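Local atomic coordinates of glutathione uptake transporter (Shewanella oneidensis, PDB entry 4UVM), a protein that probably moves peptides across the membrane, as a member of the proton-dependent oligopeptide transporter family within the major facilitator superfamily. Residues L373-G384 against A492-A503. Residues are numbered along the deposited sequence; the frame is centred on the assembly and turned at random.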
ATOM      1  N   LEU A 373      10.969  15.499  -6.376  1.00 75.85           N
ATOM      2  CA  LEU A 373       9.647  15.724  -6.934  1.00 75.47           C
ATOM      3  C   LEU A 373       9.622  15.330  -8.410  1.00 72.65           C
ATOM      4  O   LEU A 373       8.590  14.907  -8.937  1.00 71.58           O
ATOM      5  CB  LEU A 373       9.250  17.192  -6.753  1.00 82.23           C
ATOM      6  CG  LEU A 373       7.810  17.528  -6.368  1.00 76.65           C
ATOM      7  CD1 LEU A 373       7.227  16.445  -5.482  1.00 72.55           C
ATOM      8  CD2 LEU A 373       7.775  18.867  -5.654  1.00 78.53           C
ATOM      9  N   ARG A 374      10.769  15.469  -9.070  1.00 73.91           N
ATOM     10  CA  ARG A 374      10.888  15.142 -10.486  1.00 76.22           C
ATOM     11  C   ARG A 374      10.907  13.628 -10.682  1.00 72.23           C
ATOM     12  O   ARG A 374      10.370  13.111 -11.660  1.00 70.18           O
ATOM     13  CB  ARG A 374      12.151  15.776 -11.084  1.00 79.78           C
ATOM     14  CG  ARG A 374      11.996  16.236 -12.531  1.00 88.12           C
ATOM     15  CD  ARG A 374      13.341  16.553 -13.189  1.00100.31           C
ATOM     16  NE  ARG A 374      13.836  17.899 -12.901  1.00 99.71           N
ATOM     17  CZ  ARG A 374      13.553  18.975 -13.632  1.00101.51           C
ATOM     18  NH1 ARG A 374      12.765  18.867 -14.692  1.00102.30           N
ATOM     19  NH2 ARG A 374      14.055  20.157 -13.299  1.00101.30           N
ATOM     20  N   LYS A 375      11.525  12.927  -9.738  1.00 71.46           N
ATOM     21  CA  LYS A 375      11.627  11.474  -9.789  1.00 68.23           C
ATOM     22  C   LYS A 375      10.276  10.799  -9.565  1.00 69.91           C
ATOM     23  O   LYS A 375       9.970   9.789 -10.194  1.00 76.13           O
ATOM     24  CB  LYS A 375      12.642  10.982  -8.754  1.00 68.16           C
ATOM     25  CG  LYS A 375      14.069  11.400  -9.060  1.00 66.77           C
ATOM     26  CD  LYS A 375      14.866  11.678  -7.799  1.00 72.29           C
ATOM     27  CE  LYS A 375      15.048  10.434  -6.952  1.00 72.62           C
ATOM     28  NZ  LYS A 375      15.913  10.713  -5.771  1.00 75.19           N
ATOM     29  N   MET A 376       9.473  11.363  -8.669  1.00 70.80           N
ATOM     30  CA  MET A 376       8.155  10.815  -8.364  1.00 68.15           C
ATOM     31  C   MET A 376       7.221  10.887  -9.564  1.00 66.78           C
ATOM     32  O   MET A 376       6.397   9.999  -9.770  1.00 67.65           O
ATOM     33  CB  MET A 376       7.528  11.551  -7.178  1.00 72.10           C
ATOM     34  CG  MET A 376       8.170  11.233  -5.838  1.00 74.04           C
ATOM     35  SD  MET A 376       7.577  12.300  -4.510  1.00 85.35           S
ATOM     36  CE  MET A 376       5.806  12.058  -4.626  1.00 77.37           C
ATOM     37  N   GLY A 377       7.346  11.950 -10.348  1.00 70.93           N
ATOM     38  CA  GLY A 377       6.516  12.116 -11.527  1.00 70.71           C
ATOM     39  C   GLY A 377       6.932  11.169 -12.634  1.00 68.47           C
ATOM     40  O   GLY A 377       6.091  10.619 -13.346  1.00 68.70           O
ATOM     41  N   ALA A 378       8.240  10.980 -12.773  1.00 65.22           N
ATOM     42  CA  ALA A 378       8.781  10.092 -13.789  1.00 65.90           C
ATOM     43  C   ALA A 378       8.411   8.642 -13.494  1.00 71.00           C
ATOM     44  O   ALA A 378       8.100   7.873 -14.404  1.00 70.28           O
ATOM     45  CB  ALA A 378      10.289  10.251 -13.877  1.00 66.27           C
ATOM     46  N   GLY A 379       8.444   8.278 -12.215  1.00 76.58           N
ATOM     47  CA  GLY A 379       8.133   6.924 -11.796  1.00 69.14           C
ATOM     48  C   GLY A 379       6.719   6.475 -12.112  1.00 66.30           C
ATOM     49  O   GLY A 379       6.494   5.307 -12.427  1.00 67.13           O
ATOM     50  N   ILE A 380       5.764   7.395 -12.024  1.00 64.54           N
ATOM     51  CA  ILE A 380       4.375   7.068 -12.322  1.00 67.77           C
ATOM     52  C   ILE A 380       4.210   6.812 -13.817  1.00 72.01           C
ATOM     53  O   ILE A 380       3.466   5.919 -14.227  1.00 71.50           O
ATOM     54  CB  ILE A 380       3.415   8.192 -11.872  1.00 65.86           C
ATOM     55  CG1 ILE A 380       3.648   8.529 -10.398  1.00 65.29           C
ATOM     56  CG2 ILE A 380       1.963   7.786 -12.093  1.00 58.66           C
ATOM     57  CD1 ILE A 380       2.769   9.643  -9.876  1.00 63.18           C
ATOM     58  N   ALA A 381       4.922   7.591 -14.626  1.00 81.02           N
ATOM     59  CA  ALA A 381       4.884   7.441 -16.077  1.00 68.94           C
ATOM     60  C   ALA A 381       5.486   6.108 -16.508  1.00 67.39           C
ATOM     61  O   ALA A 381       4.895   5.381 -17.305  1.00 69.16           O
ATOM     62  CB  ALA A 381       5.617   8.593 -16.748  1.00 64.09           C
ATOM     63  N   ILE A 382       6.664   5.797 -15.979  1.00 67.29           N
ATOM     64  CA  ILE A 382       7.344   4.541 -16.284  1.00 67.72           C
ATOM     65  C   ILE A 382       6.507   3.341 -15.828  1.00 69.15           C
ATOM     66  O   ILE A 382       6.484   2.302 -16.487  1.00 72.04           O
ATOM     67  CB  ILE A 382       8.742   4.502 -15.630  1.00 63.42           C
ATOM     68  CG1 ILE A 382       9.639   5.569 -16.261  1.00 63.71           C
ATOM     69  CG2 ILE A 382       9.377   3.131 -15.773  1.00 63.18           C
ATOM     70  CD1 ILE A 382      11.065   5.555 -15.759  1.00 66.23           C
ATOM     71  N   THR A 383       5.803   3.496 -14.713  1.00 67.34           N
ATOM     72  CA  THR A 383       4.909   2.453 -14.227  1.00 65.91           C
ATOM     73  C   THR A 383       3.731   2.279 -15.186  1.00 68.28           C
ATOM     74  O   THR A 383       3.255   1.165 -15.411  1.00 70.42           O
ATOM     75  CB  THR A 383       4.386   2.769 -12.812  1.00 64.34           C
ATOM     76  OG1 THR A 383       5.496   2.926 -11.921  1.00 68.69           O
ATOM     77  CG2 THR A 383       3.496   1.649 -12.305  1.00 61.42           C
ATOM     78  N   GLY A 384       3.267   3.388 -15.754  1.00 69.21           N
ATOM     79  CA  GLY A 384       2.209   3.342 -16.745  1.00 68.56           C
ATOM     80  C   GLY A 384       2.730   2.761 -18.045  1.00 74.15           C
ATOM     81  O   GLY A 384       2.005   2.079 -18.770  1.00 76.17           O
ATOM     82  N   ALA A 492      -2.260   5.949 -15.202  1.00 67.01           N
ATOM     83  CA  ALA A 492      -1.018   6.381 -14.577  1.00 62.98           C
ATOM     84  C   ALA A 492      -0.379   7.535 -15.343  1.00 68.74           C
ATOM     85  O   ALA A 492       0.168   8.453 -14.736  1.00 79.65           O
ATOM     86  CB  ALA A 492      -0.047   5.220 -14.467  1.00 62.81           C
ATOM     87  N   ILE A 493      -0.441   7.482 -16.671  1.00 72.87           N
ATOM     88  CA  ILE A 493       0.144   8.532 -17.503  1.00 69.32           C
ATOM     89  C   ILE A 493      -0.563   9.865 -17.281  1.00 68.44           C
ATOM     90  O   ILE A 493       0.084  10.901 -17.125  1.00 69.34           O
ATOM     91  CB  ILE A 493       0.082   8.177 -19.002  1.00 67.93           C
ATOM     92  CG1 ILE A 493       0.818   6.863 -19.277  1.00 69.31           C
ATOM     93  CG2 ILE A 493       0.680   9.296 -19.838  1.00 64.98           C
ATOM     94  CD1 ILE A 493       2.272   6.877 -18.870  1.00 66.35           C
ATOM     95  N   LEU A 494      -1.892   9.829 -17.267  1.00 67.33           N
ATOM     96  CA  LEU A 494      -2.695  11.021 -17.018  1.00 65.73           C
ATOM     97  C   LEU A 494      -2.355  11.640 -15.668  1.00 71.94           C
ATOM     98  O   LEU A 494      -2.146  12.849 -15.565  1.00 78.43           O
ATOM     99  CB  LEU A 494      -4.188  10.682 -17.086  1.00 66.68           C
ATOM    100  CG  LEU A 494      -5.195  11.761 -16.675  1.00 70.11           C
ATOM    101  CD1 LEU A 494      -6.398  11.741 -17.601  1.00 70.40           C
ATOM    102  CD2 LEU A 494      -5.645  11.570 -15.231  1.00 80.59           C
ATOM    103  N   ALA A 495      -2.299  10.805 -14.636  1.00 71.00           N
ATOM    104  CA  ALA A 495      -1.994  11.271 -13.290  1.00 68.81           C
ATOM    105  C   ALA A 495      -0.574  11.824 -13.208  1.00 69.72           C
ATOM    106  O   ALA A 495      -0.309  12.760 -12.455  1.00 76.04           O
ATOM    107  CB  ALA A 495      -2.186  10.147 -12.284  1.00 66.52           C
ATOM    108  N   ALA A 496       0.332  11.246 -13.990  1.00 66.63           N
ATOM    109  CA  ALA A 496       1.719  11.701 -14.024  1.00 69.18           C
ATOM    110  C   ALA A 496       1.822  13.075 -14.676  1.00 72.69           C
ATOM    111  O   ALA A 496       2.706  13.869 -14.350  1.00 66.12           O
ATOM    112  CB  ALA A 496       2.593  10.699 -14.759  1.00 70.35           C
ATOM    113  N   ILE A 497       0.911  13.346 -15.605  1.00 71.12           N
ATOM    114  CA  ILE A 497       0.842  14.648 -16.253  1.00 71.24           C
ATOM    115  C   ILE A 497       0.362  15.698 -15.259  1.00 73.73           C
ATOM    116  O   ILE A 497       1.023  16.716 -15.046  1.00 70.04           O
ATOM    117  CB  ILE A 497      -0.094  14.620 -17.477  1.00 69.29           C
ATOM    118  CG1 ILE A 497       0.508  13.748 -18.582  1.00 67.22           C
ATOM    119  CG2 ILE A 497      -0.351  16.027 -17.992  1.00 66.89           C
ATOM    120  CD1 ILE A 497      -0.353  13.650 -19.815  1.00 61.51           C
ATOM    121  N   VAL A 498      -0.788  15.428 -14.645  1.00 67.50           N
ATOM    122  CA  VAL A 498      -1.373  16.316 -13.646  1.00 68.45           C
ATOM    123  C   VAL A 498      -0.418  16.522 -12.467  1.00 67.94           C
ATOM    124  O   VAL A 498      -0.373  17.598 -11.868  1.00 66.97           O
ATOM    125  CB  VAL A 498      -2.724  15.763 -13.144  1.00 63.12           C
ATOM    126  CG1 VAL A 498      -3.332  16.678 -12.099  1.00 65.42           C
ATOM    127  CG2 VAL A 498      -3.682  15.590 -14.311  1.00 63.64           C
ATOM    128  N   PHE A 499       0.360  15.490 -12.156  1.00 68.30           N
ATOM    129  CA  PHE A 499       1.360  15.565 -11.095  1.00 66.27           C
ATOM    130  C   PHE A 499       2.409  16.629 -11.408  1.00 67.74           C
ATOM    131  O   PHE A 499       2.741  17.452 -10.558  1.00 71.57           O
ATOM    132  CB  PHE A 499       2.026  14.199 -10.900  1.00 66.32           C
ATOM    133  CG  PHE A 499       2.838  14.085  -9.639  1.00 62.56           C
ATOM    134  CD1 PHE A 499       2.242  13.689  -8.453  1.00 64.33           C
ATOM    135  CD2 PHE A 499       4.197  14.355  -9.643  1.00 65.88           C
ATOM    136  CE1 PHE A 499       2.984  13.574  -7.291  1.00 66.08           C
ATOM    137  CE2 PHE A 499       4.946  14.243  -8.483  1.00 67.51           C
ATOM    138  CZ  PHE A 499       4.338  13.851  -7.307  1.00 67.52           C
ATOM    139  N   ALA A 500       2.924  16.610 -12.634  1.00 69.99           N
ATOM    140  CA  ALA A 500       3.927  17.581 -13.060  1.00 67.98           C
ATOM    141  C   ALA A 500       3.332  18.983 -13.118  1.00 70.89           C
ATOM    142  O   ALA A 500       4.028  19.975 -12.901  1.00 73.65           O
ATOM    143  CB  ALA A 500       4.501  17.194 -14.411  1.00 67.59           C
ATOM    144  N   LEU A 501       2.038  19.054 -13.413  1.00 70.01           N
ATOM    145  CA  LEU A 501       1.325  20.326 -13.459  1.00 70.87           C
ATOM    146  C   LEU A 501       1.170  20.938 -12.070  1.00 73.00           C
ATOM    147  O   LEU A 501       1.225  22.155 -11.910  1.00 81.15           O
ATOM    148  CB  LEU A 501      -0.052  20.141 -14.102  1.00 73.02           C
ATOM    149  CG  LEU A 501      -0.202  20.460 -15.591  1.00 74.20           C
ATOM    150  CD1 LEU A 501       0.966  19.916 -16.398  1.00 73.64           C
ATOM    151  CD2 LEU A 501      -1.517  19.894 -16.104  1.00 68.08           C
ATOM    152  N   TYR A 502       0.973  20.087 -11.068  1.00 71.02           N
ATOM    153  CA  TYR A 502       0.788  20.557  -9.701  1.00 68.71           C
ATOM    154  C   TYR A 502       2.133  20.790  -9.020  1.00 71.52           C
ATOM    155  O   TYR A 502       2.254  21.644  -8.144  1.00 73.65           O
ATOM    156  CB  TYR A 502      -0.054  19.556  -8.902  1.00 68.13           C
ATOM    157  CG  TYR A 502      -0.336  19.971  -7.472  1.00 67.21           C
ATOM    158  CD1 TYR A 502      -1.442  20.750  -7.156  1.00 63.22           C
ATOM    159  CD2 TYR A 502       0.498  19.568  -6.437  1.00 71.21           C
ATOM    160  CE1 TYR A 502      -1.702  21.123  -5.850  1.00 66.23           C
ATOM    161  CE2 TYR A 502       0.249  19.937  -5.131  1.00 67.68           C
ATOM    162  CZ  TYR A 502      -0.851  20.713  -4.841  1.00 69.95           C
ATOM    163  OH  TYR A 502      -1.093  21.076  -3.537  1.00 86.95           O
ATOM    164  N   ALA A 503       3.144  20.036  -9.438  1.00 69.92           N
ATOM    165  CA  ALA A 503       4.467  20.120  -8.829  1.00 71.35           C
ATOM    166  C   ALA A 503       5.158  21.460  -9.092  1.00 75.36           C
ATOM    167  O   ALA A 503       6.013  21.885  -8.314  1.00 76.09           O
ATOM    168  CB  ALA A 503       5.342  18.979  -9.321  1.00 71.81           C
TER
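Gly379 O, in the helix turn that brings Ile380 against Ala492, accepts two bonds from Thr383: one from the backbone N, and one from Thr383 OG1 at 2.6 Å. The hydroxyl is tilted 27° from the carbonyl plane, and the two donors come from opposite faces of it; both bonds stay within the helix and leave OG1 tied back to the preceding turn. No hydrogen bond links 373-384 to 492-503; the segments run antiparallel (165°), their axes closing to 7.9 Å, and are joined by apolar contact. Phe499 is the knob, set in a hole made by Leu373, Met376, Gly377 and Ile380. With CG anti to the backbone N, chi1 -167° lays the ring between these four residues. Phe499 CD2 meets the bare CA of Gly377 at 3.7 Å. Leu373 O meets the ring edge near its plane, while Met376, bent at chi3, brings CE obliquely to Phe499 CZ at 3.5 Å. Ile380 CD1 lies 4.3 Å above the plane of the Phe499 ring, offset toward its rim. One turn back along 492-503, small residues keep the backbones close: Ala496 CB nestles against Ile380 CB (3.9 Å) and Gly377 O. Ala492 CB reaches Gly384 CA at 3.7 Å, and Ile493 CD1 rests against Ala381 O. At the other end, Leu373 CG packs on Ala503 CB. Leu307 and Val308 add to the surroundings of Phe499, Val422 touches Ile380, and Tyr502 touches a bound monoacylglycerol lipid. A single knob in a hole, flanked by close Ala/Gly contacts, thus joins two antiparallel helices, 372-396 and 480-506, both predicted to be transmembrane, consistent with the helical bundles of the major facilitator fold.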